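Hydrazine synthase beta subunit (Candidatus Kuenenia stuttgartiensis, PDB 5C2V) forms part of the hydrazine synthase complex, which condenses nitric oxide with ammonium to make hydrazine, and may modulate passage of the hydroxylamine intermediate between active sites. Local coordinates at residues B[13-25]-B[55-67]. Numbering follows the deposited sequence.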
# COMPACT_ATOMS: atom_id res chain seq x y z
N PRO B 13 26.07 -53.50 -19.05
CA PRO B 13 26.74 -53.41 -17.74
C PRO B 13 25.90 -52.75 -16.65
O PRO B 13 25.92 -53.22 -15.52
CB PRO B 13 27.98 -52.56 -18.06
CG PRO B 13 27.61 -51.78 -19.27
CD PRO B 13 26.73 -52.68 -20.07
N GLY B 14 25.17 -51.68 -16.98
CA GLY B 14 24.29 -51.06 -16.01
C GLY B 14 24.97 -50.41 -14.82
O GLY B 14 24.72 -50.84 -13.69
N PRO B 15 25.86 -49.43 -15.05
CA PRO B 15 26.67 -48.95 -13.92
C PRO B 15 25.84 -48.44 -12.74
O PRO B 15 25.01 -47.54 -12.91
CB PRO B 15 27.46 -47.78 -14.54
CG PRO B 15 27.37 -47.97 -16.02
CD PRO B 15 26.06 -48.63 -16.27
N PHE B 16 26.08 -49.01 -11.57
CA PHE B 16 25.42 -48.58 -10.34
C PHE B 16 26.20 -47.63 -9.43
O PHE B 16 25.62 -47.02 -8.52
CB PHE B 16 25.05 -49.83 -9.53
CG PHE B 16 23.87 -49.64 -8.64
CD1 PHE B 16 22.59 -49.58 -9.17
CD2 PHE B 16 24.03 -49.55 -7.27
CE1 PHE B 16 21.49 -49.41 -8.35
CE2 PHE B 16 22.93 -49.38 -6.44
CZ PHE B 16 21.66 -49.32 -6.98
N HIS B 17 27.50 -47.47 -9.67
CA HIS B 17 28.35 -46.73 -8.74
C HIS B 17 29.63 -46.27 -9.43
O HIS B 17 30.03 -46.83 -10.44
CB HIS B 17 28.67 -47.61 -7.52
CG HIS B 17 29.34 -46.87 -6.39
ND1 HIS B 17 30.70 -46.68 -6.32
CD2 HIS B 17 28.82 -46.29 -5.29
CE1 HIS B 17 30.99 -46.01 -5.22
NE2 HIS B 17 29.87 -45.76 -4.58
N ILE B 18 30.27 -45.25 -8.86
CA ILE B 18 31.55 -44.79 -9.40
C ILE B 18 32.42 -44.17 -8.31
O ILE B 18 31.91 -43.58 -7.36
CB ILE B 18 31.33 -43.79 -10.56
CG1 ILE B 18 32.62 -43.58 -11.36
CG2 ILE B 18 30.76 -42.47 -10.05
CD1 ILE B 18 32.44 -42.73 -12.60
N THR B 19 33.73 -44.32 -8.45
CA THR B 19 34.68 -43.70 -7.55
C THR B 19 35.97 -43.39 -8.31
O THR B 19 36.08 -43.69 -9.50
CB THR B 19 34.99 -44.59 -6.33
OG1 THR B 19 35.87 -43.90 -5.44
CG2 THR B 19 35.65 -45.89 -6.77
N MET B 20 36.94 -42.80 -7.62
CA MET B 20 38.17 -42.39 -8.28
C MET B 20 39.37 -42.58 -7.37
O MET B 20 39.27 -42.44 -6.15
CB MET B 20 38.06 -40.93 -8.71
CG MET B 20 39.01 -40.53 -9.83
SD MET B 20 38.77 -38.81 -10.32
CE MET B 20 39.40 -38.84 -11.99
N SER B 21 40.51 -42.92 -7.97
CA SER B 21 41.75 -43.08 -7.22
C SER B 21 42.15 -41.75 -6.59
O SER B 21 41.91 -40.69 -7.18
CB SER B 21 42.86 -43.60 -8.13
OG SER B 21 43.06 -42.75 -9.24
N PRO B 22 42.76 -41.80 -5.40
CA PRO B 22 43.18 -40.59 -4.68
C PRO B 22 44.19 -39.75 -5.47
O PRO B 22 44.37 -38.57 -5.17
CB PRO B 22 43.82 -41.14 -3.40
CG PRO B 22 44.11 -42.58 -3.70
CD PRO B 22 43.04 -43.02 -4.63
N ASP B 23 44.84 -40.36 -6.45
CA ASP B 23 45.75 -39.63 -7.34
C ASP B 23 45.00 -39.12 -8.57
O ASP B 23 45.56 -38.40 -9.39
CB ASP B 23 46.92 -40.52 -7.75
CG ASP B 23 46.47 -41.87 -8.28
OD1 ASP B 23 46.25 -42.79 -7.46
OD2 ASP B 23 46.35 -42.01 -9.52
N GLY B 24 43.73 -39.50 -8.67
CA GLY B 24 42.84 -38.98 -9.70
C GLY B 24 43.10 -39.44 -11.12
O GLY B 24 42.61 -38.83 -12.07
N SER B 25 43.88 -40.51 -11.29
CA SER B 25 44.18 -41.02 -12.62
C SER B 25 43.23 -42.11 -13.12
O SER B 25 43.26 -42.47 -14.29
CB SER B 25 45.61 -41.54 -12.66
OG SER B 25 45.78 -42.63 -11.77
N VAL B 55 28.63 -61.64 -8.00
CA VAL B 55 27.32 -61.21 -8.49
C VAL B 55 26.86 -59.85 -7.96
O VAL B 55 26.86 -59.61 -6.75
CB VAL B 55 26.25 -62.27 -8.14
CG1 VAL B 55 24.95 -61.98 -8.88
CG2 VAL B 55 26.75 -63.66 -8.48
N GLN B 56 26.47 -58.97 -8.88
CA GLN B 56 25.81 -57.70 -8.58
C GLN B 56 26.63 -56.74 -7.70
O GLN B 56 26.22 -56.43 -6.58
CB GLN B 56 24.46 -57.99 -7.91
CG GLN B 56 23.51 -56.82 -7.85
CD GLN B 56 22.14 -57.23 -7.35
OE1 GLN B 56 21.65 -58.32 -7.64
NE2 GLN B 56 21.52 -56.35 -6.60
N PRO B 57 27.81 -56.30 -8.17
CA PRO B 57 28.48 -55.27 -7.36
C PRO B 57 27.71 -53.95 -7.33
O PRO B 57 27.42 -53.40 -8.39
CB PRO B 57 29.82 -55.10 -8.08
CG PRO B 57 29.51 -55.43 -9.51
CD PRO B 57 28.48 -56.52 -9.46
N GLU B 58 27.38 -53.44 -6.14
CA GLU B 58 26.86 -52.07 -6.04
C GLU B 58 27.79 -50.97 -5.51
O GLU B 58 27.39 -49.80 -5.51
CB GLU B 58 25.56 -52.11 -5.24
CG GLU B 58 24.51 -52.86 -6.03
CD GLU B 58 23.20 -53.03 -5.31
OE1 GLU B 58 23.12 -52.72 -4.11
OE2 GLU B 58 22.25 -53.47 -5.98
N ALA B 59 29.00 -51.30 -5.08
CA ALA B 59 29.87 -50.29 -4.49
C ALA B 59 31.35 -50.66 -4.53
O ALA B 59 31.70 -51.84 -4.62
CB ALA B 59 29.45 -50.01 -3.05
N SER B 60 32.21 -49.65 -4.45
CA SER B 60 33.65 -49.88 -4.42
C SER B 60 34.40 -48.76 -3.69
O SER B 60 33.99 -47.60 -3.71
CB SER B 60 34.20 -50.04 -5.84
OG SER B 60 33.90 -48.90 -6.63
N ALA B 61 35.52 -49.11 -3.06
CA ALA B 61 36.38 -48.14 -2.39
C ALA B 61 37.85 -48.41 -2.69
O ALA B 61 38.28 -49.57 -2.74
CB ALA B 61 36.13 -48.15 -0.89
N VAL B 62 38.62 -47.35 -2.88
CA VAL B 62 40.03 -47.47 -3.22
C VAL B 62 40.92 -47.22 -2.00
O VAL B 62 40.64 -46.34 -1.18
CB VAL B 62 40.42 -46.48 -4.34
CG1 VAL B 62 41.84 -46.76 -4.83
CG2 VAL B 62 39.43 -46.57 -5.49
N THR B 63 41.99 -48.00 -1.89
CA THR B 63 42.98 -47.80 -0.83
C THR B 63 43.74 -46.49 -1.08
O THR B 63 43.91 -46.09 -2.23
CB THR B 63 43.98 -48.98 -0.76
OG1 THR B 63 44.65 -49.12 -2.02
CG2 THR B 63 43.24 -50.27 -0.44
N PRO B 64 44.19 -45.83 0.00
CA PRO B 64 44.91 -44.56 -0.08
C PRO B 64 46.10 -44.56 -1.05
O PRO B 64 46.36 -43.55 -1.69
CB PRO B 64 45.40 -44.35 1.36
CG PRO B 64 44.38 -45.02 2.19
CD PRO B 64 43.95 -46.23 1.40
N ASP B 65 46.80 -45.69 -1.15
CA ASP B 65 47.91 -45.81 -2.09
C ASP B 65 47.41 -46.07 -3.51
O ASP B 65 48.07 -45.71 -4.49
CB ASP B 65 48.86 -46.92 -1.65
CG ASP B 65 48.13 -48.17 -1.20
OD1 ASP B 65 47.11 -48.54 -1.83
OD2 ASP B 65 48.57 -48.79 -0.21
N GLY B 66 46.24 -46.69 -3.62
CA GLY B 66 45.63 -46.96 -4.91
C GLY B 66 46.10 -48.25 -5.56
O GLY B 66 46.06 -48.39 -6.78
N ALA B 67 46.57 -49.19 -4.74
CA ALA B 67 46.99 -50.50 -5.25
C ALA B 67 45.88 -51.54 -5.21
O ALA B 67 46.03 -52.63 -5.76
CB ALA B 67 48.20 -50.99 -4.47
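Phe16 and Glu58 make a stacked pair at one end of this contact. The ring and the carboxylate plane are 22° apart. Glu58 OE2 lies over one ring face, offset toward the rim, while the aliphatic part of the side chain meets the ring through CG, 3.6 Å from Phe16 CD2. Three hydrogen bonds hold the carboxylate. Gln56 NE2 donates to Glu58 OE2 at 3.0 Å, from above the carboxylate plane. Gln32 NE2 also donates to OE2, and Trp98 NE1 donates to OE1, so the group is probably held in place against the ring.

His17 makes a CH-pi contact. Ala59 CA sits over its imidazole face, 4.1 Å from the ring centroid. The ring is directed there with CG trans to the backbone N (chi1 -170°). His17 CB also packs on the carbonyl of Glu58.

Strands 15-20 and 57-62 are the first strands of two successive four-stranded antiparallel sheets, neighbouring blades of the beta-propeller. They run nearly parallel, 4° apart, with a closest axis approach of 5.7 Å. The two strands do not pair through their backbones; side chains of strand 15-20 pack on both the side chains and the backbone of strand 57-62.

Van der Waals contacts continue the interface. Thr19 turns its methyl to strand 57-62: CG2 lies against a hydroxyl oxygen, 3.5 Å from Ser60 OG, and also touches Val62 CG2. The two branches of Val62 divide the work, since CG1 packs against Pro22 CD at 3.9 Å. Phe28 of strand 26-31 and Leu69 of strand 68-73 also touch Val62. At the exposed end, the ring of Pro22 lies by the carbonyls of Thr63 and Pro64.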